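Local coordinates for protein dual oxidase maturation factor 1 (Mus musculus, PDB 6WXU) that is probably required for the maturation of functional DUOX1 and its transport from the endoplasmic reticulum to the plasma membrane, at residues 79-84 with 239-244; 109-114 with 125-130. All blocks are in the same frame, centred on the assembly; numbering follows the deposited sequence.

Contact 1 (79-84 with 239-244). With NAG (2-acetamido-2-deoxy-beta-D-glucopyranose), chain M.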
ATOM      1  N   GLY B  79     -27.184   9.866 -14.030  1.00 43.66           N
ATOM      2  CA  GLY B  79     -28.263  10.189 -13.121  1.00 43.66           C
ATOM      3  C   GLY B  79     -27.894  11.399 -12.290  1.00 43.66           C
ATOM      4  O   GLY B  79     -26.724  11.769 -12.180  1.00 43.66           O
ATOM      5  N   HIS B  80     -28.914  12.011 -11.696  1.00 47.29           N
ATOM      6  CA  HIS B  80     -28.731  13.285 -11.016  1.00 47.29           C
ATOM      7  C   HIS B  80     -29.906  13.533 -10.086  1.00 47.29           C
ATOM      8  O   HIS B  80     -31.048  13.231 -10.434  1.00 47.29           O
ATOM      9  CB  HIS B  80     -28.607  14.426 -12.028  1.00 47.29           C
ATOM     10  CG  HIS B  80     -28.369  15.764 -11.406  1.00 47.29           C
ATOM     11  ND1 HIS B  80     -27.117  16.191 -11.021  1.00 47.29           N
ATOM     12  CD2 HIS B  80     -29.220  16.771 -11.102  1.00 47.29           C
ATOM     13  CE1 HIS B  80     -27.207  17.403 -10.505  1.00 47.29           C
ATOM     14  NE2 HIS B  80     -28.474  17.778 -10.540  1.00 47.29           N
ATOM     15  N   VAL B  81     -29.621  14.093  -8.911  1.00 45.47           N
ATOM     16  CA  VAL B  81     -30.656  14.412  -7.935  1.00 45.47           C
ATOM     17  C   VAL B  81     -30.094  15.442  -6.968  1.00 45.47           C
ATOM     18  O   VAL B  81     -28.883  15.555  -6.793  1.00 45.47           O
ATOM     19  CB  VAL B  81     -31.143  13.141  -7.194  1.00 45.47           C
ATOM     20  CG1 VAL B  81     -30.155  12.728  -6.127  1.00 45.47           C
ATOM     21  CG2 VAL B  81     -32.511  13.367  -6.596  1.00 45.47           C
ATOM     22  N   ASN B  82     -30.984  16.211  -6.348  1.00 45.48           N
ATOM     23  CA  ASN B  82     -30.634  17.207  -5.346  1.00 45.48           C
ATOM     24  C   ASN B  82     -31.189  16.751  -4.005  1.00 45.48           C
ATOM     25  O   ASN B  82     -32.404  16.587  -3.861  1.00 45.48           O
ATOM     26  CB  ASN B  82     -31.191  18.577  -5.730  1.00 45.48           C
ATOM     27  CG  ASN B  82     -31.077  19.591  -4.615  1.00 45.48           C
ATOM     28  OD1 ASN B  82     -30.031  20.205  -4.424  1.00 45.48           O
ATOM     29  ND2 ASN B  82     -32.160  19.784  -3.880  1.00 45.48           N
ATOM     30  N   ALA B  83     -30.307  16.550  -3.028  1.00 45.20           N
ATOM     31  CA  ALA B  83     -30.702  15.967  -1.756  1.00 45.20           C
ATOM     32  C   ALA B  83     -29.950  16.630  -0.613  1.00 45.20           C
ATOM     33  O   ALA B  83     -28.942  17.307  -0.817  1.00 45.20           O
ATOM     34  CB  ALA B  83     -30.444  14.459  -1.733  1.00 45.20           C
ATOM     35  N   ASN B  84     -30.460  16.426   0.599  1.00 46.29           N
ATOM     36  CA  ASN B  84     -29.771  16.801   1.828  1.00 46.29           C
ATOM     37  C   ASN B  84     -29.194  15.542   2.456  1.00 46.29           C
ATOM     38  O   ASN B  84     -29.941  14.619   2.790  1.00 46.29           O
ATOM     39  CB  ASN B  84     -30.715  17.481   2.813  1.00 46.29           C
ATOM     40  CG  ASN B  84     -31.437  18.648   2.214  1.00 46.29           C
ATOM     41  OD1 ASN B  84     -31.018  19.199   1.206  1.00 46.29           O
ATOM     42  ND2 ASN B  84     -32.536  19.036   2.836  1.00 46.29           N
ATOM     43  N   GLY B 239     -31.014   9.759   1.450  1.00 51.38           N
ATOM     44  CA  GLY B 239     -31.882  10.540   2.304  1.00 51.38           C
ATOM     45  C   GLY B 239     -33.316  10.528   1.822  1.00 51.38           C
ATOM     46  O   GLY B 239     -33.929   9.463   1.708  1.00 51.38           O
ATOM     47  N   THR B 240     -33.860  11.705   1.526  1.00 53.36           N
ATOM     48  CA  THR B 240     -35.235  11.842   1.066  1.00 53.36           C
ATOM     49  C   THR B 240     -35.364  11.827  -0.449  1.00 53.36           C
ATOM     50  O   THR B 240     -36.463  12.059  -0.963  1.00 53.36           O
ATOM     51  CB  THR B 240     -35.846  13.134   1.608  1.00 53.36           C
ATOM     52  OG1 THR B 240     -34.825  14.133   1.720  1.00 53.36           O
ATOM     53  CG2 THR B 240     -36.482  12.900   2.964  1.00 53.36           C
ATOM     54  N   ALA B 241     -34.283  11.561  -1.174  1.00 50.70           N
ATOM     55  CA  ALA B 241     -34.281  11.623  -2.626  1.00 50.70           C
ATOM     56  C   ALA B 241     -33.821  10.298  -3.211  1.00 50.70           C
ATOM     57  O   ALA B 241     -32.922   9.651  -2.669  1.00 50.70           O
ATOM     58  CB  ALA B 241     -33.379  12.748  -3.125  1.00 50.70           C
ATOM     59  N   VAL B 242     -34.438   9.907  -4.319  1.00 49.69           N
ATOM     60  CA  VAL B 242     -34.058   8.711  -5.059  1.00 49.69           C
ATOM     61  C   VAL B 242     -33.298   9.140  -6.304  1.00 49.69           C
ATOM     62  O   VAL B 242     -33.511  10.229  -6.845  1.00 49.69           O
ATOM     63  CB  VAL B 242     -35.292   7.859  -5.416  1.00 49.69           C
ATOM     64  CG1 VAL B 242     -36.257   7.843  -4.261  1.00 49.69           C
ATOM     65  CG2 VAL B 242     -35.976   8.404  -6.643  1.00 49.69           C
ATOM     66  N   LEU B 243     -32.389   8.285  -6.755  1.00 47.50           N
ATOM     67  CA  LEU B 243     -31.533   8.581  -7.896  1.00 47.50           C
ATOM     68  C   LEU B 243     -31.853   7.597  -9.011  1.00 47.50           C
ATOM     69  O   LEU B 243     -31.693   6.386  -8.839  1.00 47.50           O
ATOM     70  CB  LEU B 243     -30.058   8.504  -7.502  1.00 47.50           C
ATOM     71  CG  LEU B 243     -29.032   9.314  -8.293  1.00 47.50           C
ATOM     72  CD1 LEU B 243     -27.768   9.460  -7.491  1.00 47.50           C
ATOM     73  CD2 LEU B 243     -28.719   8.643  -9.595  1.00 47.50           C
ATOM     74  N   HIS B 244     -32.307   8.118 -10.145  1.00 50.24           N
ATOM     75  CA  HIS B 244     -32.645   7.314 -11.309  1.00 50.24           C
ATOM     76  C   HIS B 244     -31.653   7.613 -12.418  1.00 50.24           C
ATOM     77  O   HIS B 244     -31.353   8.779 -12.686  1.00 50.24           O
ATOM     78  CB  HIS B 244     -34.068   7.606 -11.784  1.00 50.24           C
ATOM     79  CG  HIS B 244     -35.127   7.127 -10.845  1.00 50.24           C
ATOM     80  ND1 HIS B 244     -36.241   7.875 -10.536  1.00 50.24           N
ATOM     81  CD2 HIS B 244     -35.248   5.971 -10.152  1.00 50.24           C
ATOM     82  CE1 HIS B 244     -37.001   7.202  -9.692  1.00 50.24           C
ATOM     83  NE2 HIS B 244     -36.421   6.043  -9.442  1.00 50.24           N
TER
HETATM   84  C1  NAG M 401     -33.329  20.141   2.375  1.00 54.11           C
HETATM   85  C2  NAG M 401     -34.530  19.659   1.568  1.00 54.11           C
HETATM   86  C3  NAG M 401     -35.389  20.842   1.144  1.00 54.11           C
HETATM   87  C4  NAG M 401     -35.776  21.674   2.357  1.00 54.11           C
HETATM   88  C5  NAG M 401     -34.528  22.081   3.129  1.00 54.11           C
HETATM   89  C6  NAG M 401     -34.847  22.803   4.415  1.00 54.11           C
HETATM   90  C7  NAG M 401     -34.765  17.815  -0.027  1.00 54.11           C
HETATM   91  C8  NAG M 401     -34.197  17.145  -1.239  1.00 54.11           C
HETATM   92  N2  NAG M 401     -34.109  18.895   0.407  1.00 54.11           N
HETATM   93  O3  NAG M 401     -36.560  20.364   0.493  1.00 54.11           O
HETATM   94  O4  NAG M 401     -36.476  22.842   1.946  1.00 54.11           O
HETATM   95  O5  NAG M 401     -33.778  20.913   3.490  1.00 54.11           O
HETATM   96  O6  NAG M 401     -36.223  22.666   4.746  1.00 54.11           O
HETATM   97  O7  NAG M 401     -35.768  17.397   0.536  1.00 54.11           O
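No ring takes part across this contact; the flat groups touched are backbone carbonyls, V81 CG2 lying 3.3 Å from V242 O and G79 CA 3.4 Å from H244 O. Residues 79-84 belong to strand 77-86 of an antiparallel sheet predicted to be extracellular, and 239-244 run back along it in the opposite direction as the lead-in to edge strand 245-247. The two backbones share none of the hydrogen bonds of a sheet; apolar side chains meet there instead. Strand alternation turns V81 and A83 toward the other segment, while H80 and N82 point away. V81 has the largest share of the packing: chi1 of 78° sets CG1 between the backbone N and the carbonyl carbon, facing L243 CG at 4.2 Å, and leaves CG2 anti to the N, where it reaches A241 CB at 3.6 Å. Small A241 suits the middle, since its methyl also meets A83 CB at 3.7 Å. At position 79 a side chain would point toward the other segment, close to L243, which probably favours glycine. At the far end N84 bears an N-linked sugar, and N84 OD1 makes a weak hydrogen bond with S96. The sugar's acetamide leans back over the strand, its methyl C8 lying 3.7 Å from A83 CA, while T240 OG1 stands 3.6 Å from its carbonyl oxygen O7.

Contact 2 (109-114 with 125-130). With NAG (2-acetamido-2-deoxy-beta-D-glucopyranose), chain E; MAN (alpha-D-mannopyranose), chain C; MAN (alpha-D-mannopyranose), chain D; MAN (alpha-D-mannopyranose), chain F.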
ATOM      1  N   ASN B 109     -17.905   7.734 -12.474  1.00 42.78           N
ATOM      2  CA  ASN B 109     -17.538   9.000 -11.854  1.00 42.78           C
ATOM      3  C   ASN B 109     -18.694   9.489 -10.996  1.00 42.78           C
ATOM      4  O   ASN B 109     -19.829   9.573 -11.467  1.00 42.78           O
ATOM      5  CB  ASN B 109     -17.165  10.056 -12.899  1.00 42.78           C
ATOM      6  CG  ASN B 109     -15.692  10.032 -13.251  1.00 42.78           C
ATOM      7  OD1 ASN B 109     -15.130   8.978 -13.516  1.00 42.78           O
ATOM      8  ND2 ASN B 109     -15.058  11.198 -13.247  1.00 42.78           N
ATOM      9  N   ILE B 110     -18.402   9.807  -9.740  1.00 41.28           N
ATOM     10  CA  ILE B 110     -19.398  10.250  -8.774  1.00 41.28           C
ATOM     11  C   ILE B 110     -19.106  11.698  -8.422  1.00 41.28           C
ATOM     12  O   ILE B 110     -17.970  12.039  -8.080  1.00 41.28           O
ATOM     13  CB  ILE B 110     -19.386   9.368  -7.515  1.00 41.28           C
ATOM     14  CG1 ILE B 110     -19.507   7.899  -7.898  1.00 41.28           C
ATOM     15  CG2 ILE B 110     -20.504   9.760  -6.581  1.00 41.28           C
ATOM     16  CD1 ILE B 110     -19.297   6.974  -6.759  1.00 41.28           C
ATOM     17  N   THR B 111     -20.125  12.549  -8.496  1.00 41.34           N
ATOM     18  CA  THR B 111     -19.964  13.979  -8.272  1.00 41.34           C
ATOM     19  C   THR B 111     -20.843  14.417  -7.112  1.00 41.34           C
ATOM     20  O   THR B 111     -22.063  14.248  -7.159  1.00 41.34           O
ATOM     21  CB  THR B 111     -20.323  14.780  -9.522  1.00 41.34           C
ATOM     22  OG1 THR B 111     -21.714  15.112  -9.489  1.00 41.34           O
ATOM     23  CG2 THR B 111     -20.039  13.978 -10.777  1.00 41.34           C
ATOM     24  N   LEU B 112     -20.225  14.987  -6.082  1.00 42.26           N
ATOM     25  CA  LEU B 112     -20.931  15.634  -4.982  1.00 42.26           C
ATOM     26  C   LEU B 112     -20.603  17.119  -5.037  1.00 42.26           C
ATOM     27  O   LEU B 112     -19.429  17.494  -4.985  1.00 42.26           O
ATOM     28  CB  LEU B 112     -20.520  15.037  -3.633  1.00 42.26           C
ATOM     29  CG  LEU B 112     -21.382  15.365  -2.408  1.00 42.26           C
ATOM     30  CD1 LEU B 112     -22.547  14.410  -2.292  1.00 42.26           C
ATOM     31  CD2 LEU B 112     -20.575  15.366  -1.127  1.00 42.26           C
ATOM     32  N   THR B 113     -21.626  17.959  -5.154  1.00 43.07           N
ATOM     33  CA  THR B 113     -21.421  19.398  -5.293  1.00 43.07           C
ATOM     34  C   THR B 113     -22.499  20.132  -4.519  1.00 43.07           C
ATOM     35  O   THR B 113     -23.684  19.969  -4.811  1.00 43.07           O
ATOM     36  CB  THR B 113     -21.452  19.829  -6.758  1.00 43.07           C
ATOM     37  OG1 THR B 113     -20.387  19.194  -7.472  1.00 43.07           O
ATOM     38  CG2 THR B 113     -21.300  21.328  -6.863  1.00 43.07           C
ATOM     39  N   GLY B 114     -22.095  20.945  -3.549  1.00 43.57           N
ATOM     40  CA  GLY B 114     -23.063  21.686  -2.767  1.00 43.57           C
ATOM     41  C   GLY B 114     -23.871  22.643  -3.618  1.00 43.57           C
ATOM     42  O   GLY B 114     -23.464  23.050  -4.704  1.00 43.57           O
ATOM     43  N   ASN B 125     -16.945  20.197  -3.991  1.00 43.94           N
ATOM     44  CA  ASN B 125     -16.965  20.106  -5.445  1.00 43.94           C
ATOM     45  C   ASN B 125     -16.275  18.827  -5.916  1.00 43.94           C
ATOM     46  O   ASN B 125     -15.428  18.844  -6.808  1.00 43.94           O
ATOM     47  CB  ASN B 125     -16.326  21.346  -6.059  1.00 43.94           C
ATOM     48  CG  ASN B 125     -16.784  21.592  -7.473  1.00 43.94           C
ATOM     49  OD1 ASN B 125     -17.099  20.661  -8.206  1.00 43.94           O
ATOM     50  ND2 ASN B 125     -16.822  22.854  -7.868  1.00 43.94           N
ATOM     51  N   TYR B 126     -16.617  17.696  -5.306  1.00 43.38           N
ATOM     52  CA  TYR B 126     -15.909  16.453  -5.579  1.00 43.38           C
ATOM     53  C   TYR B 126     -16.265  15.888  -6.951  1.00 43.38           C
ATOM     54  O   TYR B 126     -17.309  16.188  -7.530  1.00 43.38           O
ATOM     55  CB  TYR B 126     -16.218  15.411  -4.509  1.00 43.38           C
ATOM     56  CG  TYR B 126     -15.787  15.816  -3.128  1.00 43.38           C
ATOM     57  CD1 TYR B 126     -16.567  16.665  -2.366  1.00 43.38           C
ATOM     58  CD2 TYR B 126     -14.606  15.349  -2.583  1.00 43.38           C
ATOM     59  CE1 TYR B 126     -16.184  17.041  -1.114  1.00 43.38           C
ATOM     60  CE2 TYR B 126     -14.215  15.722  -1.326  1.00 43.38           C
ATOM     61  CZ  TYR B 126     -15.011  16.570  -0.597  1.00 43.38           C
ATOM     62  OH  TYR B 126     -14.642  16.956   0.665  1.00 43.38           O
ATOM     63  N   ASN B 127     -15.356  15.062  -7.477  1.00 44.33           N
ATOM     64  CA  ASN B 127     -15.613  14.294  -8.695  1.00 44.33           C
ATOM     65  C   ASN B 127     -14.669  13.091  -8.668  1.00 44.33           C
ATOM     66  O   ASN B 127     -13.510  13.212  -9.065  1.00 44.33           O
ATOM     67  CB  ASN B 127     -15.397  15.148  -9.929  1.00 44.33           C
ATOM     68  CG  ASN B 127     -15.840  14.465 -11.200  1.00 44.33           C
ATOM     69  OD1 ASN B 127     -15.592  13.282 -11.404  1.00 44.33           O
ATOM     70  ND2 ASN B 127     -16.503  15.212 -12.065  1.00 44.33           N
ATOM     71  N   GLU B 128     -15.181  11.943  -8.238  1.00 45.52           N
ATOM     72  CA  GLU B 128     -14.363  10.779  -7.934  1.00 45.52           C
ATOM     73  C   GLU B 128     -14.588   9.671  -8.952  1.00 45.52           C
ATOM     74  O   GLU B 128     -15.700   9.479  -9.438  1.00 45.52           O
ATOM     75  CB  GLU B 128     -14.678  10.252  -6.538  1.00 45.52           C
ATOM     76  CG  GLU B 128     -14.529  11.280  -5.448  1.00 45.52           C
ATOM     77  CD  GLU B 128     -13.084  11.615  -5.167  1.00 45.52           C
ATOM     78  OE1 GLU B 128     -12.203  10.819  -5.547  1.00 45.52           O
ATOM     79  OE2 GLU B 128     -12.830  12.676  -4.566  1.00 45.52           O
ATOM     80  N   ALA B 129     -13.530   8.916  -9.242  1.00 45.17           N
ATOM     81  CA  ALA B 129     -13.562   7.885 -10.271  1.00 45.17           C
ATOM     82  C   ALA B 129     -13.109   6.550  -9.705  1.00 45.17           C
ATOM     83  O   ALA B 129     -12.032   6.460  -9.111  1.00 45.17           O
ATOM     84  CB  ALA B 129     -12.676   8.265 -11.455  1.00 45.17           C
ATOM     85  N   PHE B 130     -13.923   5.517  -9.907  1.00 43.80           N
ATOM     86  CA  PHE B 130     -13.595   4.147  -9.529  1.00 43.80           C
ATOM     87  C   PHE B 130     -13.692   3.275 -10.771  1.00 43.80           C
ATOM     88  O   PHE B 130     -14.760   3.183 -11.379  1.00 43.80           O
ATOM     89  CB  PHE B 130     -14.539   3.634  -8.442  1.00 43.80           C
ATOM     90  CG  PHE B 130     -14.635   4.530  -7.247  1.00 43.80           C
ATOM     91  CD1 PHE B 130     -15.497   5.608  -7.243  1.00 43.80           C
ATOM     92  CD2 PHE B 130     -13.876   4.288  -6.125  1.00 43.80           C
ATOM     93  CE1 PHE B 130     -15.583   6.433  -6.151  1.00 43.80           C
ATOM     94  CE2 PHE B 130     -13.962   5.110  -5.030  1.00 43.80           C
ATOM     95  CZ  PHE B 130     -14.817   6.182  -5.043  1.00 43.80           C
TER
HETATM   96  C1  NAG E   1     -13.651  11.316 -13.545  1.00 47.26           C
HETATM   97  C2  NAG E   1     -13.388  12.493 -14.482  1.00 47.26           C
HETATM   98  C3  NAG E   1     -11.887  12.703 -14.678  1.00 47.26           C
HETATM   99  C4  NAG E   1     -11.156  12.778 -13.345  1.00 47.26           C
HETATM  100  C5  NAG E   1     -11.519  11.572 -12.489  1.00 47.26           C
HETATM  101  C6  NAG E   1     -10.940  11.636 -11.096  1.00 47.26           C
HETATM  102  C7  NAG E   1     -14.994  13.070 -16.253  1.00 47.26           C
HETATM  103  C8  NAG E   1     -15.544  12.685 -17.589  1.00 47.26           C
HETATM  104  N2  NAG E   1     -14.036  12.276 -15.765  1.00 47.26           N
HETATM  105  O3  NAG E   1     -11.679  13.907 -15.402  1.00 47.26           O
HETATM  106  O4  NAG E   1      -9.753  12.760 -13.588  1.00 47.26           O
HETATM  107  O5  NAG E   1     -12.942  11.502 -12.336  1.00 47.26           O
HETATM  108  O6  NAG E   1     -11.124  12.923 -10.522  1.00 47.26           O
HETATM  109  O7  NAG E   1     -15.397  14.051 -15.642  1.00 47.26           O
HETATM  110  C1  MAN C   4      -9.503  17.466  -5.928  1.00 48.64           C
HETATM  111  C2  MAN C   4      -9.557  17.320  -4.408  1.00 48.64           C
HETATM  112  C3  MAN C   4      -9.453  15.863  -4.069  1.00 48.64           C
HETATM  113  C4  MAN C   4     -10.592  15.104  -4.711  1.00 48.64           C
HETATM  114  C5  MAN C   4     -10.579  15.320  -6.217  1.00 48.64           C
HETATM  115  C6  MAN C   4     -11.812  14.792  -6.867  1.00 48.64           C
HETATM  116  O2  MAN C   4     -10.837  17.695  -3.940  1.00 48.64           O
HETATM  117  O3  MAN C   4      -9.492  15.656  -2.676  1.00 48.64           O
HETATM  118  O4  MAN C   4     -10.434  13.726  -4.452  1.00 48.64           O
HETATM  119  O5  MAN C   4     -10.549  16.731  -6.514  1.00 48.64           O
HETATM  120  O6  MAN C   4     -12.647  15.902  -7.134  1.00 48.64           O
HETATM  121  C1  MAN D   5     -10.718  18.689  -2.907  1.00 46.83           C
HETATM  122  C2  MAN D   5     -12.126  18.887  -2.323  1.00 46.83           C
HETATM  123  C3  MAN D   5     -12.982  19.579  -3.332  1.00 46.83           C
HETATM  124  C4  MAN D   5     -12.350  20.893  -3.712  1.00 46.83           C
HETATM  125  C5  MAN D   5     -11.021  20.621  -4.361  1.00 46.83           C
HETATM  126  C6  MAN D   5     -10.292  21.889  -4.699  1.00 46.83           C
HETATM  127  O2  MAN D   5     -12.088  19.792  -1.239  1.00 46.83           O
HETATM  128  O3  MAN D   5     -14.258  19.821  -2.813  1.00 46.83           O
HETATM  129  O4  MAN D   5     -13.166  21.569  -4.632  1.00 46.83           O
HETATM  130  O5  MAN D   5     -10.196  19.900  -3.437  1.00 46.83           O
HETATM  131  O6  MAN D   5      -9.235  21.562  -5.583  1.00 46.83           O
HETATM  132  C1  MAN F   6     -12.012  19.100   0.019  1.00 44.35           C
HETATM  133  C2  MAN F   6     -12.743  19.986   1.007  1.00 44.35           C
HETATM  134  C3  MAN F   6     -12.026  21.311   1.093  1.00 44.35           C
HETATM  135  C4  MAN F   6     -10.559  21.112   1.416  1.00 44.35           C
HETATM  136  C5  MAN F   6      -9.919  20.139   0.436  1.00 44.35           C
HETATM  137  C6  MAN F   6      -8.522  19.772   0.835  1.00 44.35           C
HETATM  138  O2  MAN F   6     -12.670  19.448   2.306  1.00 44.35           O
HETATM  139  O3  MAN F   6     -12.607  22.155   2.065  1.00 44.35           O
HETATM  140  O4  MAN F   6      -9.903  22.344   1.304  1.00 44.35           O
HETATM  141  O5  MAN F   6     -10.684  18.931   0.409  1.00 44.35           O
HETATM  142  O6  MAN F   6      -8.090  18.704   0.017  1.00 44.35           O
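E128 O is gripped from two sources: I110 N donates a hydrogen bond of 2.7 Å lying in the carbonyl plane, and N109 CA adds a CA-H...O contact. E128 N returns a bond to I110 O, with an N-H...O angle of 169°. N109 is N-glycosylated through ND2, yet that nitrogen still donates a bent hydrogen bond (133°) to N127 OD1, 2.8 Å from N109 ND2; an asparagine partner suits it by offering a carbonyl to the modified amide. Strands 108-111 and 128-130 are the arms of a long-looped antiparallel beta hairpin, the latter an outermost strand of the sheet. I110 CD1 meets F130 CE1 obliquely at 3.8 Å, both side chains packing on helix 152-159. Sugars run along residues 125-128: E128 OE2 accepts from O4 of the chain C mannose at 2.6 Å, and N127 N donates to its O6. With CG anti to its carbonyl carbon (chi1 -62°), Y126 sets one ring face against O3 of the chain D mannose, which N125 N also binds at 3.0 Å, and presents its edge to L112 O. A leucine in place of Y126 would probably leave the Y87 hydroxyl without the Y126 OH it bonds to, and the mannose O3 without the ring it lies over.

In the fold
Both contacts reach the same five-stranded sheet, their nearest atoms about 6 Å apart, but they serve different flanks. Contact 2 pairs two neighbouring strands at one edge and rests on helix 152-159, with nearly half of its touching residues buried. Contact 1 lies beside strand 77-86 near the opposite edge, where the chain runs in toward strand 245-247; a third of its touching residues are buried. The chemistry follows: main-chain hydrogen bonds and a larger buried surface in contact 2, methyl packing in contact 1. Each carries an N-linked asparagine, but in contact 2 sugar hydroxyls also hydrogen-bond to the backbone of 125-130.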